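PDB 5EJR: myosin-I heavy chain from Dictyostelium discoideum, which is an actin-based motor with ATPase activity, a class VII unconventional myosin involved in the early steps of phagocytosis and in adhesion. Local coordinates for residues A[126-131]-A[168-173]; A[329-334]-A[371-376]. One frame throughout, in Å; residues are numbered along the deposited sequence.

Contact 1. Residues A[126-131]-A[168-173]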
loop_
_atom_site.group_PDB
_atom_site.type_symbol
_atom_site.label_atom_id
_atom_site.label_comp_id
_atom_site.label_asym_id
_atom_site.label_seq_id
_atom_site.Cartn_x
_atom_site.Cartn_y
_atom_site.Cartn_z
ATOM N N LYS A 126 -4.646 22.897 12.367
ATOM C CA LYS A 126 -5.151 21.964 11.359
ATOM C C LYS A 126 -4.881 22.513 9.954
ATOM O O LYS A 126 -4.616 21.744 9.024
ATOM C CB LYS A 126 -6.658 21.712 11.563
ATOM C CG LYS A 126 -6.972 20.681 12.644
ATOM C CD LYS A 126 -8.448 20.727 13.008
ATOM C CE LYS A 126 -8.853 19.696 14.026
ATOM N NZ LYS A 126 -10.336 19.650 14.187
ATOM N N GLY A 127 -4.934 23.843 9.830
ATOM C CA GLY A 127 -4.624 24.554 8.601
ATOM C C GLY A 127 -3.164 24.363 8.283
ATOM O O GLY A 127 -2.814 24.067 7.137
ATOM N N PHE A 128 -2.295 24.453 9.313
ATOM C CA PHE A 128 -0.870 24.185 9.097
ATOM C C PHE A 128 -0.573 22.686 8.852
ATOM O O PHE A 128 0.359 22.376 8.109
ATOM C CB PHE A 128 0.003 24.758 10.222
ATOM C CG PHE A 128 0.151 26.261 10.150
ATOM C CD1 PHE A 128 0.797 26.864 9.079
ATOM C CD2 PHE A 128 -0.357 27.075 11.157
ATOM C CE1 PHE A 128 0.915 28.257 9.005
ATOM C CE2 PHE A 128 -0.231 28.467 11.085
ATOM C CZ PHE A 128 0.403 29.048 10.010
ATOM N N GLU A 129 -1.370 21.773 9.452
ATOM C CA GLU A 129 -1.233 20.311 9.244
ATOM C C GLU A 129 -1.497 19.990 7.761
ATOM O O GLU A 129 -0.784 19.175 7.154
ATOM C CB GLU A 129 -2.234 19.540 10.117
ATOM C CG GLU A 129 -1.848 19.489 11.587
ATOM C CD GLU A 129 -2.850 18.805 12.493
ATOM O OE1 GLU A 129 -4.061 18.847 12.181
ATOM O OE2 GLU A 129 -2.427 18.252 13.532
ATOM N N LEU A 130 -2.490 20.686 7.171
ATOM C CA LEU A 130 -2.834 20.567 5.753
ATOM C C LEU A 130 -1.672 21.060 4.904
ATOM O O LEU A 130 -1.323 20.390 3.945
ATOM C CB LEU A 130 -4.149 21.319 5.434
ATOM C CG LEU A 130 -4.546 21.518 3.946
ATOM C CD1 LEU A 130 -4.682 20.192 3.208
ATOM C CD2 LEU A 130 -5.843 22.260 3.849
ATOM N N ILE A 131 -1.016 22.170 5.291
ATOM C CA ILE A 131 0.140 22.695 4.546
ATOM C C ILE A 131 1.272 21.658 4.545
ATOM O O ILE A 131 1.932 21.448 3.517
ATOM C CB ILE A 131 0.588 24.078 5.084
ATOM C CG1 ILE A 131 -0.481 25.153 4.751
ATOM C CG2 ILE A 131 1.954 24.468 4.533
ATOM C CD1 ILE A 131 -0.385 26.479 5.551
ATOM N N SER A 168 7.106 24.493 15.686
ATOM C CA SER A 168 7.809 23.309 15.203
ATOM C C SER A 168 7.064 22.727 13.999
ATOM O O SER A 168 7.697 22.215 13.077
ATOM C CB SER A 168 7.996 22.280 16.318
ATOM O OG SER A 168 6.815 21.562 16.638
ATOM N N LEU A 169 5.725 22.867 14.001
ATOM C CA LEU A 169 4.825 22.454 12.932
ATOM C C LEU A 169 5.040 23.324 11.686
ATOM O O LEU A 169 5.000 22.793 10.582
ATOM C CB LEU A 169 3.364 22.499 13.414
ATOM C CG LEU A 169 2.215 22.334 12.387
ATOM C CD1 LEU A 169 2.360 21.044 11.526
ATOM C CD2 LEU A 169 0.890 22.301 13.096
ATOM N N ILE A 170 5.252 24.643 11.859
ATOM C CA ILE A 170 5.511 25.561 10.746
ATOM C C ILE A 170 6.926 25.299 10.233
ATOM O O ILE A 170 7.159 25.335 9.017
ATOM C CB ILE A 170 5.288 27.053 11.128
ATOM C CG1 ILE A 170 3.794 27.347 11.417
ATOM C CG2 ILE A 170 5.831 27.993 10.035
ATOM C CD1 ILE A 170 3.505 28.798 12.109
ATOM N N ALA A 171 7.870 25.035 11.159
ATOM C CA ALA A 171 9.247 24.732 10.771
ATOM C C ALA A 171 9.337 23.422 9.942
ATOM O O ALA A 171 10.203 23.342 9.067
ATOM C CB ALA A 171 10.142 24.649 11.998
ATOM N N VAL A 172 8.447 22.423 10.195
ATOM C CA VAL A 172 8.468 21.170 9.411
ATOM C C VAL A 172 7.919 21.452 7.992
ATOM O O VAL A 172 8.497 20.957 7.022
ATOM C CB VAL A 172 7.852 19.907 10.102
ATOM C CG1 VAL A 172 6.341 19.994 10.289
ATOM C CG2 VAL A 172 8.235 18.622 9.365
ATOM N N CYS A 173 6.895 22.345 7.874
ATOM C CA CYS A 173 6.351 22.776 6.580
ATOM C C CYS A 173 7.452 23.386 5.744
ATOM O O CYS A 173 7.589 23.030 4.574
ATOM C CB CYS A 173 5.199 23.756 6.764
ATOM S SG CYS A 173 3.742 23.039 7.547
#
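Residues 126-131 and 168-173 are turns of two helices that run in nearly the same direction, their axes 21° apart and 9.4 Å from each other at closest approach, with Phe128 level with Ile170 and Ile131 with Cys173. The Phe128 ring carries much of the interface. Ile170 lays its longer branch over one face: CG1 stands 3.8 Å from the centroid of the Phe128 ring, almost on the ring normal, in a CH-pi contact, while Ile170 CD1 reaches on to Phe128 CZ at the far end. Although the CA-CB bond of Ile170 does not aim at helix 121-137, CG1 lies anti to its own carbonyl carbon (chi1 -67°) and the end of the chain comes round to the ring. Leu169 packs at the base of the Phe128 side chain, its CD2 lying 3.9 Å from Phe128 CB and also near Glu129 CG. Glu129 turns its carboxylate elsewhere, to a salt bridge with Arg201. One turn on, Cys173 SG sits 3.8 Å from Ile131 CG2 and 3.5 Å from Phe128 O. No hydrogen bond crosses between the two turns. Helix 142-159 adds Leu152 and Arg155 against Phe128, and helix 194-205 adds Phe200 against Leu169, making this near-parallel pair part of the buried core of the all-helical MyTH4 domain.

Contact 2. Residues A[329-334]-A[371-376]. With EDO (1,2-ethanediol), chain H.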
loop_
_atom_site.group_PDB
_atom_site.type_symbol
_atom_site.label_atom_id
_atom_site.label_comp_id
_atom_site.label_asym_id
_atom_site.label_seq_id
_atom_site.Cartn_x
_atom_site.Cartn_y
_atom_site.Cartn_z
ATOM N N ASP A 329 0.167 -24.114 5.789
ATOM C CA ASP A 329 -1.038 -23.277 5.884
ATOM C C ASP A 329 -1.863 -23.324 4.610
ATOM O O ASP A 329 -3.103 -23.448 4.668
ATOM C CB ASP A 329 -0.674 -21.844 6.280
ATOM C CG ASP A 329 -1.878 -20.930 6.333
ATOM O OD1 ASP A 329 -2.596 -20.960 7.352
ATOM O OD2 ASP A 329 -2.120 -20.211 5.337
ATOM N N GLU A 330 -1.179 -23.265 3.438
ATOM C CA GLU A 330 -1.841 -23.345 2.126
ATOM C C GLU A 330 -2.477 -24.725 1.950
ATOM O O GLU A 330 -3.596 -24.834 1.406
ATOM C CB GLU A 330 -0.816 -23.087 0.998
ATOM C CG GLU A 330 -0.405 -21.626 0.952
ATOM C CD GLU A 330 0.843 -21.360 0.130
ATOM O OE1 GLU A 330 1.028 -20.203 -0.301
ATOM O OE2 GLU A 330 1.657 -22.292 -0.057
ATOM N N TRP A 331 -1.751 -25.780 2.387
ATOM C CA TRP A 331 -2.275 -27.144 2.373
ATOM C C TRP A 331 -3.539 -27.182 3.263
ATOM O O TRP A 331 -4.552 -27.739 2.835
ATOM C CB TRP A 331 -1.251 -28.124 2.943
ATOM C CG TRP A 331 -1.798 -29.488 3.290
ATOM C CD1 TRP A 331 -2.007 -29.994 4.541
ATOM C CD2 TRP A 331 -2.246 -30.487 2.368
ATOM N NE1 TRP A 331 -2.553 -31.258 4.454
ATOM C CE2 TRP A 331 -2.731 -31.576 3.129
ATOM C CE3 TRP A 331 -2.320 -30.553 0.961
ATOM C CZ2 TRP A 331 -3.199 -32.760 2.531
ATOM C CZ3 TRP A 331 -2.788 -31.723 0.369
ATOM C CH2 TRP A 331 -3.273 -32.789 1.154
ATOM N N MET A 332 -3.476 -26.605 4.473
ATOM C CA MET A 332 -4.632 -26.637 5.400
ATOM C C MET A 332 -5.838 -25.797 4.937
ATOM O O MET A 332 -6.955 -26.066 5.374
ATOM C CB MET A 332 -4.240 -26.280 6.835
ATOM C CG MET A 332 -3.486 -27.398 7.534
ATOM S SD MET A 332 -4.171 -29.085 7.421
ATOM C CE MET A 332 -5.687 -28.955 8.458
ATOM N N LYS A 333 -5.607 -24.808 4.051
ATOM C CA LYS A 333 -6.640 -23.960 3.438
ATOM C C LYS A 333 -7.178 -24.568 2.140
ATOM O O LYS A 333 -8.010 -23.956 1.474
ATOM C CB LYS A 333 -6.106 -22.556 3.174
ATOM C CG LYS A 333 -6.106 -21.658 4.390
ATOM C CD LYS A 333 -5.228 -20.443 4.088
ATOM C CE LYS A 333 -5.317 -19.383 5.163
ATOM N NZ LYS A 333 -5.055 -19.956 6.513
ATOM N N GLY A 334 -6.722 -25.760 1.791
ATOM C CA GLY A 334 -7.203 -26.473 0.612
ATOM C C GLY A 334 -6.687 -25.937 -0.713
ATOM O O GLY A 334 -7.270 -26.226 -1.755
ATOM N N GLN A 371 -6.340 -31.905 12.179
ATOM C CA GLN A 371 -5.171 -31.025 12.315
ATOM C C GLN A 371 -4.257 -31.104 11.078
ATOM O O GLN A 371 -3.321 -30.296 10.948
ATOM C CB GLN A 371 -4.367 -31.433 13.555
ATOM C CG GLN A 371 -5.086 -31.239 14.916
ATOM C CD GLN A 371 -4.171 -31.695 16.043
ATOM O OE1 GLN A 371 -3.899 -32.895 16.242
ATOM N NE2 GLN A 371 -3.593 -30.741 16.747
ATOM N N VAL A 372 -4.472 -32.096 10.210
ATOM C CA VAL A 372 -3.555 -32.363 9.093
ATOM C C VAL A 372 -4.198 -32.528 7.705
ATOM O O VAL A 372 -3.459 -32.683 6.711
ATOM C CB VAL A 372 -2.638 -33.586 9.405
ATOM C CG1 VAL A 372 -1.795 -33.326 10.644
ATOM C CG2 VAL A 372 -3.444 -34.894 9.533
ATOM N N LEU A 373 -5.530 -32.478 7.602
ATOM C CA LEU A 373 -6.148 -32.560 6.276
ATOM C C LEU A 373 -7.081 -31.386 6.133
ATOM O O LEU A 373 -7.853 -31.158 7.067
ATOM C CB LEU A 373 -6.990 -33.823 6.092
ATOM C CG LEU A 373 -6.359 -35.124 5.749
ATOM C CD1 LEU A 373 -7.469 -36.160 5.571
ATOM C CD2 LEU A 373 -5.478 -35.028 4.449
ATOM N N PRO A 374 -7.084 -30.650 4.993
ATOM C CA PRO A 374 -8.068 -29.555 4.848
ATOM C C PRO A 374 -9.453 -30.144 4.553
ATOM O O PRO A 374 -9.539 -31.243 4.001
ATOM C CB PRO A 374 -7.559 -28.781 3.625
ATOM C CG PRO A 374 -6.854 -29.821 2.804
ATOM C CD PRO A 374 -6.247 -30.803 3.783
ATOM N N ASP A 375 -10.529 -29.385 4.825
ATOM C CA ASP A 375 -11.913 -29.843 4.558
ATOM C C ASP A 375 -12.141 -30.243 3.117
ATOM O O ASP A 375 -12.837 -31.218 2.857
ATOM C CB ASP A 375 -12.931 -28.760 4.955
ATOM C CG ASP A 375 -13.018 -28.499 6.445
ATOM O OD1 ASP A 375 -12.333 -29.222 7.229
ATOM O OD2 ASP A 375 -13.759 -27.583 6.836
ATOM N N GLN A 376 -11.548 -29.493 2.164
ATOM C CA GLN A 376 -11.680 -29.729 0.722
ATOM C C GLN A 376 -11.304 -31.167 0.305
ATOM O O GLN A 376 -11.990 -31.785 -0.509
ATOM C CB GLN A 376 -10.850 -28.675 -0.048
ATOM C CG GLN A 376 -11.388 -27.246 0.083
ATOM C CD GLN A 376 -10.938 -26.439 1.297
ATOM O OE1 GLN A 376 -10.350 -26.947 2.276
ATOM N NE2 GLN A 376 -11.226 -25.136 1.258
HETATM C C1 EDO H . 4.104 -22.396 -2.766
HETATM O O1 EDO H . 3.334 -21.689 -3.713
HETATM C C2 EDO H . 4.507 -21.617 -1.475
HETATM O O2 EDO H . 3.594 -20.627 -1.037
HETATM O O HOH W 1 -10.003 -26.766 6.145
HETATM O O HOH W 2 -9.606 -25.117 4.110
#
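Trp331, in the last turn of helix 317-332, meets Val372, Leu373 and Pro374 with different parts of its indole. Its NE1 donates a nearly straight hydrogen bond (169°) to Val372 O at 2.8 Å; the acceptor lies in the ring plane, whereas the donor stands above the plane of the carbonyl. Leu373 CD2 touches the edge at Trp331 CZ2, 3.7 Å away, and Pro374 CD sits over one face, offset toward the rim, in a CH-pi contact. Replacing this indole by an alanine is likely to leave Val372 O without its donor and to open a gap next to Pro374 CD and Leu373 CD2. Met332 is bent at chi2 and chi3 (-48° and -70°), which folds its thioether back along the opposing backbone: SD lies 3.5 Å from Val372 C and CE 3.4 Å from Leu373 O. Its carbonyl O accepts from two waters, one also bound by Asp375 N and the other donating to Gln376 OE1. Lys333 turns back to Asp329 in a salt bridge, NZ to OD1 2.8 Å. Gly334 closes the helix in a Schellman motif, its CA 3.6 Å from Gln376 OE1, where a side chain would collide with the Gln376 amide. Pro374 takes the N-cap position of helix 375-378, which starts beside the C-terminal end of helix 317-332, while helix 341-355 packs Ile347 and Leu351 against Trp331.

Contact 1 closes before contact 2 opens along the chain, and the two lie on opposite sides of its centre, 52 Å apart between centres and about 39 Å between nearest atoms. They share no helix or sheet. Contact 1 joins helices 121-137 and 164-178 of the MyTH4 domain; contact 2 joins the end of helix 317-332 to the start of helix 375-378 in the central, helical part of the FERM domain. Between them the chain passes through the ubiquitin-like RA region, with strands such as 211-215 and 290-296. Each contact therefore packs its own domain within this MyTH4-FERM portion of the myosin tail, and neither touches the other directly.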